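Side-chain contacts in 3-hydroxyisobutyrate dehydrogenase (Thermus thermophilus, PDB 2CVZ), which catalyses the NADP-dependent oxidation of 3-hydroxyisobutyrate to methylmalonate semialdehyde, a step in the breakdown of valine: residues Val139-Val142 against Arg143-Ala147; Asn212-Pro215 against Gln216-Thr220; Thr226-Leu229 against Gly230-Val233; Leu253-Ala256 against Arg257-Glu261. All blocks are in the same frame, centred on the assembly; numbering follows the deposited sequence.

The four contacts are local, each formed along a helix or at one of its ends. Interaction 1 belongs to the N-terminal cofactor-binding part of the chain; its centre lies about 28 to 35 Å from the other three centres, and the side chain of Leu146 is about 14 Å from NADPH. The other three share the helical C-terminal part. Interaction 3 borders the nicotinamide end of the cofactor directly. It is tied to interaction 2 by Arg217 NH1, 2.9 Å from Thr226 OG1, and packs on interaction 4, where Leu232 CD2 lies 3.8 Å from Tyr260 CE1. Interactions 2 and 4 do not touch, their nearest atoms being about 8 Å apart. Interaction 4 faces the neighbouring subunits.

Interaction 1: residues Val139-Val142 against Arg143-Ala147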
# COMPACT_ATOMS: atom_id res chain seq x y z
N VAL C 139 9.83 21.72 -32.89
CA VAL C 139 8.50 21.12 -32.84
C VAL C 139 7.69 21.51 -34.08
O VAL C 139 7.07 20.65 -34.72
CB VAL C 139 7.72 21.56 -31.58
CG1 VAL C 139 6.28 21.11 -31.67
CG2 VAL C 139 8.38 20.98 -30.34
N GLU C 140 7.69 22.79 -34.42
CA GLU C 140 6.95 23.27 -35.58
C GLU C 140 7.47 22.64 -36.86
O GLU C 140 6.71 22.39 -37.80
CB GLU C 140 7.04 24.79 -35.67
CG GLU C 140 6.25 25.39 -36.82
CD GLU C 140 6.36 26.91 -36.88
OE1 GLU C 140 7.49 27.41 -37.10
OE2 GLU C 140 5.33 27.59 -36.71
N ARG C 141 8.77 22.38 -36.90
CA ARG C 141 9.41 21.79 -38.08
C ARG C 141 9.08 20.31 -38.26
O ARG C 141 8.98 19.83 -39.39
CB ARG C 141 10.93 21.96 -37.98
CG ARG C 141 11.71 21.53 -39.21
CD ARG C 141 11.67 22.59 -40.30
NE ARG C 141 12.58 22.28 -41.40
CZ ARG C 141 12.43 21.26 -42.24
NH1 ARG C 141 11.39 20.44 -42.12
NH2 ARG C 141 13.32 21.05 -43.20
N VAL C 142 8.90 19.59 -37.16
CA VAL C 142 8.61 18.16 -37.23
C VAL C 142 7.13 17.80 -37.32
O VAL C 142 6.79 16.73 -37.82
CB VAL C 142 9.22 17.39 -36.04
CG1 VAL C 142 10.72 17.59 -36.02
CG2 VAL C 142 8.59 17.86 -34.74
N ARG C 143 6.25 18.68 -36.85
CA ARG C 143 4.82 18.41 -36.87
C ARG C 143 4.29 17.80 -38.17
O ARG C 143 3.59 16.78 -38.14
CB ARG C 143 4.02 19.69 -36.57
CG ARG C 143 3.85 19.99 -35.09
CD ARG C 143 2.97 21.21 -34.87
NE ARG C 143 2.84 21.56 -33.46
CZ ARG C 143 2.08 20.90 -32.59
NH1 ARG C 143 1.37 19.85 -32.98
NH2 ARG C 143 2.03 21.29 -31.32
N PRO C 144 4.62 18.40 -39.32
CA PRO C 144 4.14 17.87 -40.61
C PRO C 144 4.61 16.47 -40.99
O PRO C 144 4.10 15.89 -41.95
CB PRO C 144 4.61 18.93 -41.60
CG PRO C 144 5.87 19.44 -40.98
CD PRO C 144 5.47 19.58 -39.53
N PHE C 145 5.56 15.92 -40.24
CA PHE C 145 6.08 14.59 -40.54
C PHE C 145 5.50 13.47 -39.68
O PHE C 145 5.75 12.29 -39.94
CB PHE C 145 7.60 14.59 -40.40
CG PHE C 145 8.30 15.45 -41.40
CD1 PHE C 145 8.41 15.05 -42.73
CD2 PHE C 145 8.82 16.69 -41.03
CE1 PHE C 145 9.03 15.87 -43.67
CE2 PHE C 145 9.44 17.51 -41.96
CZ PHE C 145 9.55 17.10 -43.28
N LEU C 146 4.72 13.83 -38.66
CA LEU C 146 4.13 12.84 -37.77
C LEU C 146 2.90 12.20 -38.41
O LEU C 146 1.79 12.33 -37.91
CB LEU C 146 3.77 13.50 -36.44
CG LEU C 146 4.91 14.32 -35.83
CD1 LEU C 146 4.46 14.94 -34.51
CD2 LEU C 146 6.13 13.43 -35.62
N ALA C 147 3.13 11.48 -39.51
CA ALA C 147 2.07 10.83 -40.27
C ALA C 147 1.29 9.75 -39.52
O ALA C 147 0.21 9.36 -39.95
CB ALA C 147 2.64 10.26 -41.57
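Arg141 and Phe145 meet edge against edge, not stacked: NH1 of Arg141 lies 3.5 Å from CE2 of Phe145 and in the plane of the ring, while the ring's CZ lies in the plane of the guanidinium. The two planes are 33° apart. A bend at the second torsion of Arg141 (chi2 79°) swings its end back toward the phenyl group, although the side chain sets out from the backbone in another direction. The same ring edge also receives the carbonyl oxygen of Arg141, 3.5 Å from CE2 of Phe145. Arg143 takes part through its aliphatic chain. Extended from CG to NE, it crosses Val139 obliquely, with NE of Arg143 3.9 Å from CG1 of Val139. Its CG is 3.3 Å from the carbonyl oxygen of Val139, which also accepts the hydrogen bond from N of Arg143 (3.0 Å).

These contacts close helix 136-142 of the Rossmann-type cofactor domain and lead through a 3-10 segment toward strand 149-156. Pro144 has no N-H to offer the carbonyl of Glu140, and its CD sits 3.5 Å from that oxygen. The next turn is tighter: N of Phe145 donates to O of Val142 at 2.8 Å, an i to i+3 bond, as in a 3-10 turn. Leu146 covers the same oxygen, its CG 3.6 Å from O of Val142, and is itself the centre of an inverse gamma turn. Beyond the turn, the Phe145 ring meets that of Phe24, and Leu146 reaches Phe60 on strand 58-61 and Val152 on strand 149-156.

Interaction 2: residues Asn212-Pro215 against Gln216-Thr220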
# COMPACT_ATOMS: atom_id res chain seq x y z
N ASN C 212 -11.70 -0.16 -23.07
CA ASN C 212 -11.04 -0.75 -24.23
C ASN C 212 -10.01 -1.85 -24.04
O ASN C 212 -9.42 -2.30 -25.03
CB ASN C 212 -10.42 0.37 -25.05
CG ASN C 212 -11.38 1.52 -25.28
OD1 ASN C 212 -12.47 1.33 -25.80
ND2 ASN C 212 -10.97 2.72 -24.88
N LEU C 213 -9.76 -2.28 -22.81
CA LEU C 213 -8.77 -3.33 -22.59
C LEU C 213 -9.33 -4.59 -21.95
O LEU C 213 -9.19 -5.69 -22.49
CB LEU C 213 -7.61 -2.80 -21.74
CG LEU C 213 -6.72 -1.72 -22.34
CD1 LEU C 213 -5.64 -1.32 -21.34
CD2 LEU C 213 -6.08 -2.24 -23.62
N ILE C 214 -9.97 -4.44 -20.79
CA ILE C 214 -10.51 -5.58 -20.07
C ILE C 214 -11.61 -6.35 -20.79
O ILE C 214 -11.56 -7.58 -20.88
CB ILE C 214 -11.00 -5.14 -18.67
CG1 ILE C 214 -9.83 -4.54 -17.88
CG2 ILE C 214 -11.58 -6.33 -17.92
CD1 ILE C 214 -10.19 -4.01 -16.51
N PRO C 215 -12.62 -5.65 -21.33
CA PRO C 215 -13.68 -6.38 -22.03
C PRO C 215 -13.17 -7.17 -23.23
O PRO C 215 -13.55 -8.32 -23.44
CB PRO C 215 -14.65 -5.28 -22.45
CG PRO C 215 -14.43 -4.21 -21.43
CD PRO C 215 -12.93 -4.21 -21.26
N GLN C 216 -12.30 -6.53 -24.01
CA GLN C 216 -11.75 -7.13 -25.22
C GLN C 216 -10.65 -8.18 -25.03
O GLN C 216 -10.53 -9.10 -25.84
CB GLN C 216 -11.23 -6.04 -26.16
CG GLN C 216 -12.27 -4.99 -26.57
CD GLN C 216 -12.58 -3.99 -25.46
OE1 GLN C 216 -11.99 -4.03 -24.38
NE2 GLN C 216 -13.52 -3.08 -25.74
N ARG C 217 -9.86 -8.05 -23.97
CA ARG C 217 -8.76 -8.99 -23.75
C ARG C 217 -8.95 -10.01 -22.64
O ARG C 217 -8.52 -11.15 -22.77
CB ARG C 217 -7.47 -8.22 -23.48
CG ARG C 217 -7.19 -7.16 -24.51
CD ARG C 217 -5.81 -6.57 -24.36
NE ARG C 217 -5.59 -5.55 -25.37
CZ ARG C 217 -4.40 -5.13 -25.77
NH1 ARG C 217 -3.29 -5.65 -25.25
NH2 ARG C 217 -4.31 -4.20 -26.72
N VAL C 218 -9.58 -9.60 -21.55
CA VAL C 218 -9.77 -10.49 -20.41
C VAL C 218 -11.04 -11.34 -20.46
O VAL C 218 -10.97 -12.57 -20.37
CB VAL C 218 -9.77 -9.69 -19.09
CG1 VAL C 218 -9.86 -10.65 -17.91
CG2 VAL C 218 -8.50 -8.85 -19.00
N LEU C 219 -12.19 -10.70 -20.59
CA LEU C 219 -13.45 -11.43 -20.63
C LEU C 219 -13.47 -12.45 -21.76
O LEU C 219 -14.05 -13.54 -21.61
CB LEU C 219 -14.62 -10.45 -20.78
CG LEU C 219 -15.10 -9.75 -19.49
CD1 LEU C 219 -13.94 -9.10 -18.76
CD2 LEU C 219 -16.15 -8.72 -19.85
N THR C 220 -12.84 -12.11 -22.87
CA THR C 220 -12.77 -12.99 -24.04
C THR C 220 -11.72 -14.08 -23.88
O THR C 220 -11.73 -15.08 -24.60
CB THR C 220 -12.40 -12.19 -25.30
OG1 THR C 220 -11.12 -11.57 -25.11
CG2 THR C 220 -13.44 -11.13 -25.59
O HOH W 1 -7.86 -4.12 -26.43
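Gln216 folds back on the turn that precedes it, bringing its OE1 to 3.0 Å from C of Asn212. The bend at its second torsion (chi2 76°) carries the amide there. OE1 and the Asn212 oxygen are both acceptors, so this is an approach of carbonyl groups without a hydrogen bond; the polar anchor of the amide is NE2, which donates to O of Glu211. Pro215 lies alongside Gln216 and points the same way, with its CD 3.3 Å from OE1 of Gln216, so that the pyrrolidine ring flanks the amide oxygen. The carbonyl oxygen of Pro215 is covered by CB of Leu219 and CG2 of Thr220.

Helix 214-219 is a short element of the helical C-terminal domain, and it widens into a pi-type turn. The wider turn is marked by the i to i+5 bond from N of Leu219 to O of Ile214 (3.2 Å, N-H...O angle 163°). The same oxygen of Ile214 also takes the i to i+4 bond from N of Val218, at 2.9 Å. CG2 of Ile214 touches CD1 of Leu219 at 3.7 Å, and the pair faces Leu197 of helix 193-200. Leu213 and Arg217 run side by side: CD2 of Leu213 sits over one face of the guanidinium, 3.8 Å from NE of Arg217. A water in the guanidinium plane accepts from that NE at 2.9 Å and donates to O of Asn212 at 2.8 Å. NH1 of Arg217 is bound by Asp272 and Thr226.

Interaction 3: residues Thr226-Leu229 against Gly230-Val233. With NDP (NADPH dihydro-nicotinamide-adenine-dinucleotide phosphate), chain G.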
# COMPACT_ATOMS: atom_id res chain seq x y z
N THR C 226 0.30 -7.18 -27.35
CA THR C 226 0.52 -5.92 -28.07
C THR C 226 1.51 -4.99 -27.36
O THR C 226 2.17 -4.18 -28.00
CB THR C 226 -0.81 -5.14 -28.29
OG1 THR C 226 -1.25 -4.58 -27.05
CG2 THR C 226 -1.89 -6.06 -28.84
N PHE C 227 1.61 -5.12 -26.04
CA PHE C 227 2.51 -4.28 -25.25
C PHE C 227 3.07 -5.11 -24.09
O PHE C 227 2.35 -5.42 -23.14
CB PHE C 227 1.74 -3.07 -24.72
CG PHE C 227 2.55 -2.16 -23.84
CD1 PHE C 227 3.86 -1.83 -24.15
CD2 PHE C 227 1.97 -1.59 -22.70
CE1 PHE C 227 4.59 -0.94 -23.36
CE2 PHE C 227 2.70 -0.71 -21.90
CZ PHE C 227 4.01 -0.39 -22.23
N ALA C 228 4.35 -5.46 -24.18
CA ALA C 228 5.01 -6.28 -23.16
C ALA C 228 4.91 -5.77 -21.72
O ALA C 228 5.12 -4.59 -21.45
CB ALA C 228 6.48 -6.48 -23.54
N LEU C 229 4.58 -6.68 -20.81
CA LEU C 229 4.47 -6.37 -19.39
C LEU C 229 5.79 -5.79 -18.90
O LEU C 229 5.81 -4.87 -18.08
CB LEU C 229 4.12 -7.64 -18.61
CG LEU C 229 4.07 -7.58 -17.08
CD1 LEU C 229 3.10 -6.49 -16.63
CD2 LEU C 229 3.64 -8.95 -16.53
N GLY C 230 6.89 -6.32 -19.40
CA GLY C 230 8.21 -5.85 -19.01
C GLY C 230 8.41 -4.37 -19.32
O GLY C 230 9.04 -3.64 -18.56
N LEU C 231 7.87 -3.94 -20.46
CA LEU C 231 7.99 -2.54 -20.85
C LEU C 231 7.14 -1.65 -19.95
O LEU C 231 7.54 -0.53 -19.61
CB LEU C 231 7.57 -2.37 -22.31
CG LEU C 231 8.52 -2.99 -23.34
CD1 LEU C 231 7.93 -2.84 -24.75
CD2 LEU C 231 9.88 -2.31 -23.26
N LEU C 232 5.96 -2.13 -19.55
CA LEU C 232 5.11 -1.34 -18.68
C LEU C 232 5.80 -1.16 -17.34
O LEU C 232 5.72 -0.09 -16.73
CB LEU C 232 3.74 -2.00 -18.48
CG LEU C 232 2.80 -1.23 -17.55
CD1 LEU C 232 2.63 0.21 -18.05
CD2 LEU C 232 1.44 -1.92 -17.48
N VAL C 233 6.47 -2.20 -16.86
CA VAL C 233 7.17 -2.09 -15.59
C VAL C 233 8.30 -1.07 -15.77
O VAL C 233 8.55 -0.25 -14.88
CB VAL C 233 7.75 -3.45 -15.14
CG1 VAL C 233 8.63 -3.27 -13.91
CG2 VAL C 233 6.61 -4.41 -14.82
PA NDP G . 9.03 -4.31 -29.40
O1A NDP G . 7.97 -4.83 -30.22
O2A NDP G . 9.69 -5.10 -28.30
O5B NDP G . 10.18 -3.77 -30.44
C5B NDP G . 11.40 -3.23 -29.93
C4B NDP G . 12.17 -2.85 -31.18
O4B NDP G . 13.45 -2.34 -30.73
C3B NDP G . 12.45 -3.93 -32.18
O3B NDP G . 12.39 -3.38 -33.52
C2B NDP G . 13.83 -4.38 -31.88
O2B NDP G . 14.55 -5.08 -32.89
C1B NDP G . 14.44 -3.10 -31.40
N9A NDP G . 15.62 -3.32 -30.53
C8A NDP G . 15.67 -3.95 -29.26
N7A NDP G . 16.91 -3.95 -28.79
C5A NDP G . 17.68 -3.33 -29.73
C6A NDP G . 19.06 -3.02 -29.82
N6A NDP G . 19.89 -3.35 -28.83
N1A NDP G . 19.52 -2.37 -30.92
C2A NDP G . 18.67 -2.03 -31.92
N3A NDP G . 17.36 -2.28 -31.93
C4A NDP G . 16.92 -2.94 -30.79
O3 NDP G . 8.61 -2.94 -28.75
PN NDP G . 7.33 -1.98 -28.78
O1N NDP G . 6.21 -2.76 -28.25
O2N NDP G . 7.30 -1.47 -30.20
O5D NDP G . 7.84 -0.79 -27.85
C5D NDP G . 8.94 0.10 -28.24
C4D NDP G . 8.81 1.39 -27.38
O4D NDP G . 7.48 1.88 -27.55
C3D NDP G . 8.95 1.11 -25.88
O3D NDP G . 9.69 2.18 -25.28
C2D NDP G . 7.54 0.97 -25.39
O2D NDP G . 7.50 1.16 -23.98
C1D NDP G . 6.89 2.13 -26.27
N1N NDP G . 5.41 2.03 -26.43
C2N NDP G . 4.84 0.75 -26.67
C3N NDP G . 3.39 0.70 -26.84
C7N NDP G . 2.72 -0.57 -27.10
O7N NDP G . 1.49 -0.75 -26.94
N7N NDP G . 3.43 -1.63 -27.54
C4N NDP G . 2.67 1.90 -26.77
C5N NDP G . 3.24 3.12 -26.54
C6N NDP G . 4.61 3.19 -26.37
P2B NDP G . 14.36 -6.59 -33.21
O1X NDP G . 15.66 -6.96 -33.80
O2X NDP G . 13.22 -6.72 -34.16
O3X NDP G . 14.08 -7.36 -31.93
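Phe227 reaches from the loop to Leu231 and Leu232 on the first turn of the following helix, and NADPH borders the near half of its side chain. CB starts beside the cofactor's carboxamide, 3.2 Å from O7N of NADPH. With CG anti to the backbone N (chi1 177°) and beside the carbonyl carbon, the ring continues along the carboxamide, CG of Phe227 still 3.6 Å from C7N of NADPH. Along one side, CD1 comes to 3.4 Å of the same C7N. CE1 then leaves the amide and touches CB of Leu231 at 3.5 Å, also passing close to the hydroxyl O2D of the nicotinamide ribose. At the tip, CZ is 3.7 Å from the backbone N of Leu232. On the other side, CE2 meets CB of Leu232 at 3.8 Å, the two side chains crossing at about a right angle. The ring of His273 packs edge-to-face with the phenyl group.

Ala228 is the N-cap of the helix that follows; its oxygen accepts from N of Leu232 at 3.2 Å, and more weakly from N of Leu231. CB of Ala228 packs against CG of Leu231, whose CD1 extends to the cofactor ribose. Just ahead of Phe227, the carbonyl of Thr226 takes an almost straight hydrogen bond from N7N of NADPH (2.9 Å, 177°). A backbone acceptor, an aromatic side chain and a leucine from the start of helix 229-243 thus form one wall of the NADPH pocket at its nicotinamide end.

Interaction 4: residues Leu253-Ala256 against Arg257-Glu261; sequences LRLA and REVYE
Leu255 and Ala256 continue the regular i to i+4 bonding of helix 251-267, N of Val259 donating to O of Leu255 at 3.0 Å and N of Tyr260 to O of Ala256 at 3.2 Å, whereas N of Arg257 is held only weakly by the oxygens of Leu253 and Arg254. The oxygen of Ala256 also lies at the edge of the Tyr260 ring, in its plane, 3.2 Å from CD2 of Tyr260. Arg257 grips Glu258 side-on with two nitrogens: NE of Arg257 donates to OE2 of Glu258 at 2.8 Å and NH2 of Arg257 to OE1 of Glu258 at 3.1 Å. Both approach from above the carboxylate plane. NH1 of Arg257 reaches OE2 of Glu261 at 2.8 Å, completing a salt-bridge network that fixes the guanidinium's rotation. A water donates to OE2 of Glu258 (2.7 Å) and to O of Arg254 (2.8 Å), joining this network to the preceding turn. OE2 of Glu258 also pairs with Arg254 of the third subunit, and Leu255 packs on Leu255 of the fourth. Within the chain, Tyr260 bonds through OH to Ala173 of helix 160-188, while Arg257 and Glu261 lie against Met240 and Val233 of helix 229-243.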
# COMPACT_ATOMS: atom_id res chain seq x y z
N LEU C 253 0.64 5.49 -6.61
CA LEU C 253 1.54 5.27 -7.74
C LEU C 253 2.76 4.45 -7.34
O LEU C 253 3.23 3.62 -8.11
CB LEU C 253 1.96 6.60 -8.35
CG LEU C 253 0.82 7.40 -9.01
CD1 LEU C 253 1.40 8.63 -9.70
CD2 LEU C 253 0.08 6.52 -10.02
N ARG C 254 3.28 4.67 -6.13
CA ARG C 254 4.44 3.91 -5.67
C ARG C 254 4.08 2.43 -5.58
O ARG C 254 4.83 1.57 -6.03
CB ARG C 254 4.90 4.40 -4.29
CG ARG C 254 5.49 5.81 -4.29
CD ARG C 254 6.87 5.89 -4.93
NE ARG C 254 7.46 7.21 -4.74
CZ ARG C 254 8.53 7.68 -5.37
NH1 ARG C 254 9.17 6.93 -6.27
NH2 ARG C 254 8.97 8.90 -5.12
N LEU C 255 2.92 2.13 -4.99
CA LEU C 255 2.48 0.75 -4.85
C LEU C 255 2.22 0.10 -6.20
O LEU C 255 2.45 -1.10 -6.38
CB LEU C 255 1.20 0.69 -4.00
CG LEU C 255 1.33 -0.01 -2.64
CD1 LEU C 255 1.62 -1.49 -2.84
CD2 LEU C 255 2.45 0.65 -1.82
N ALA C 256 1.75 0.89 -7.16
CA ALA C 256 1.47 0.37 -8.49
C ALA C 256 2.72 -0.27 -9.10
O ALA C 256 2.64 -1.33 -9.73
CB ALA C 256 0.96 1.49 -9.39
N ARG C 257 3.88 0.37 -8.93
CA ARG C 257 5.11 -0.19 -9.49
C ARG C 257 5.44 -1.54 -8.86
O ARG C 257 5.90 -2.45 -9.54
CB ARG C 257 6.30 0.75 -9.27
CG ARG C 257 7.54 0.37 -10.11
CD ARG C 257 8.84 0.44 -9.30
NE ARG C 257 9.03 -0.72 -8.45
CZ ARG C 257 9.45 -1.91 -8.87
NH1 ARG C 257 9.73 -2.10 -10.16
NH2 ARG C 257 9.57 -2.91 -8.02
N GLU C 258 5.20 -1.67 -7.56
CA GLU C 258 5.49 -2.92 -6.87
C GLU C 258 4.59 -4.08 -7.28
O GLU C 258 5.08 -5.20 -7.49
CB GLU C 258 5.42 -2.72 -5.35
CG GLU C 258 6.31 -1.58 -4.82
CD GLU C 258 7.75 -1.69 -5.29
OE1 GLU C 258 8.34 -2.78 -5.20
OE2 GLU C 258 8.31 -0.66 -5.75
N VAL C 259 3.29 -3.83 -7.42
CA VAL C 259 2.38 -4.91 -7.82
C VAL C 259 2.65 -5.38 -9.25
O VAL C 259 2.58 -6.57 -9.53
CB VAL C 259 0.88 -4.51 -7.65
CG1 VAL C 259 0.62 -4.12 -6.20
CG2 VAL C 259 0.51 -3.39 -8.60
N TYR C 260 2.96 -4.45 -10.15
CA TYR C 260 3.26 -4.86 -11.52
C TYR C 260 4.59 -5.59 -11.58
O TYR C 260 4.81 -6.43 -12.45
CB TYR C 260 3.25 -3.66 -12.47
CG TYR C 260 1.85 -3.35 -12.98
CD1 TYR C 260 1.33 -4.00 -14.10
CD2 TYR C 260 1.04 -2.45 -12.30
CE1 TYR C 260 0.03 -3.76 -14.53
CE2 TYR C 260 -0.27 -2.20 -12.72
CZ TYR C 260 -0.77 -2.87 -13.83
OH TYR C 260 -2.05 -2.63 -14.24
N GLU C 261 5.50 -5.28 -10.65
CA GLU C 261 6.78 -5.98 -10.61
C GLU C 261 6.47 -7.43 -10.25
O GLU C 261 7.07 -8.36 -10.81
CB GLU C 261 7.71 -5.38 -9.55
CG GLU C 261 9.07 -6.10 -9.47
CD GLU C 261 9.97 -5.82 -10.67
OE1 GLU C 261 10.65 -6.75 -11.14
OE2 GLU C 261 10.01 -4.66 -11.13
O HOH W 2 7.58 1.98 -5.90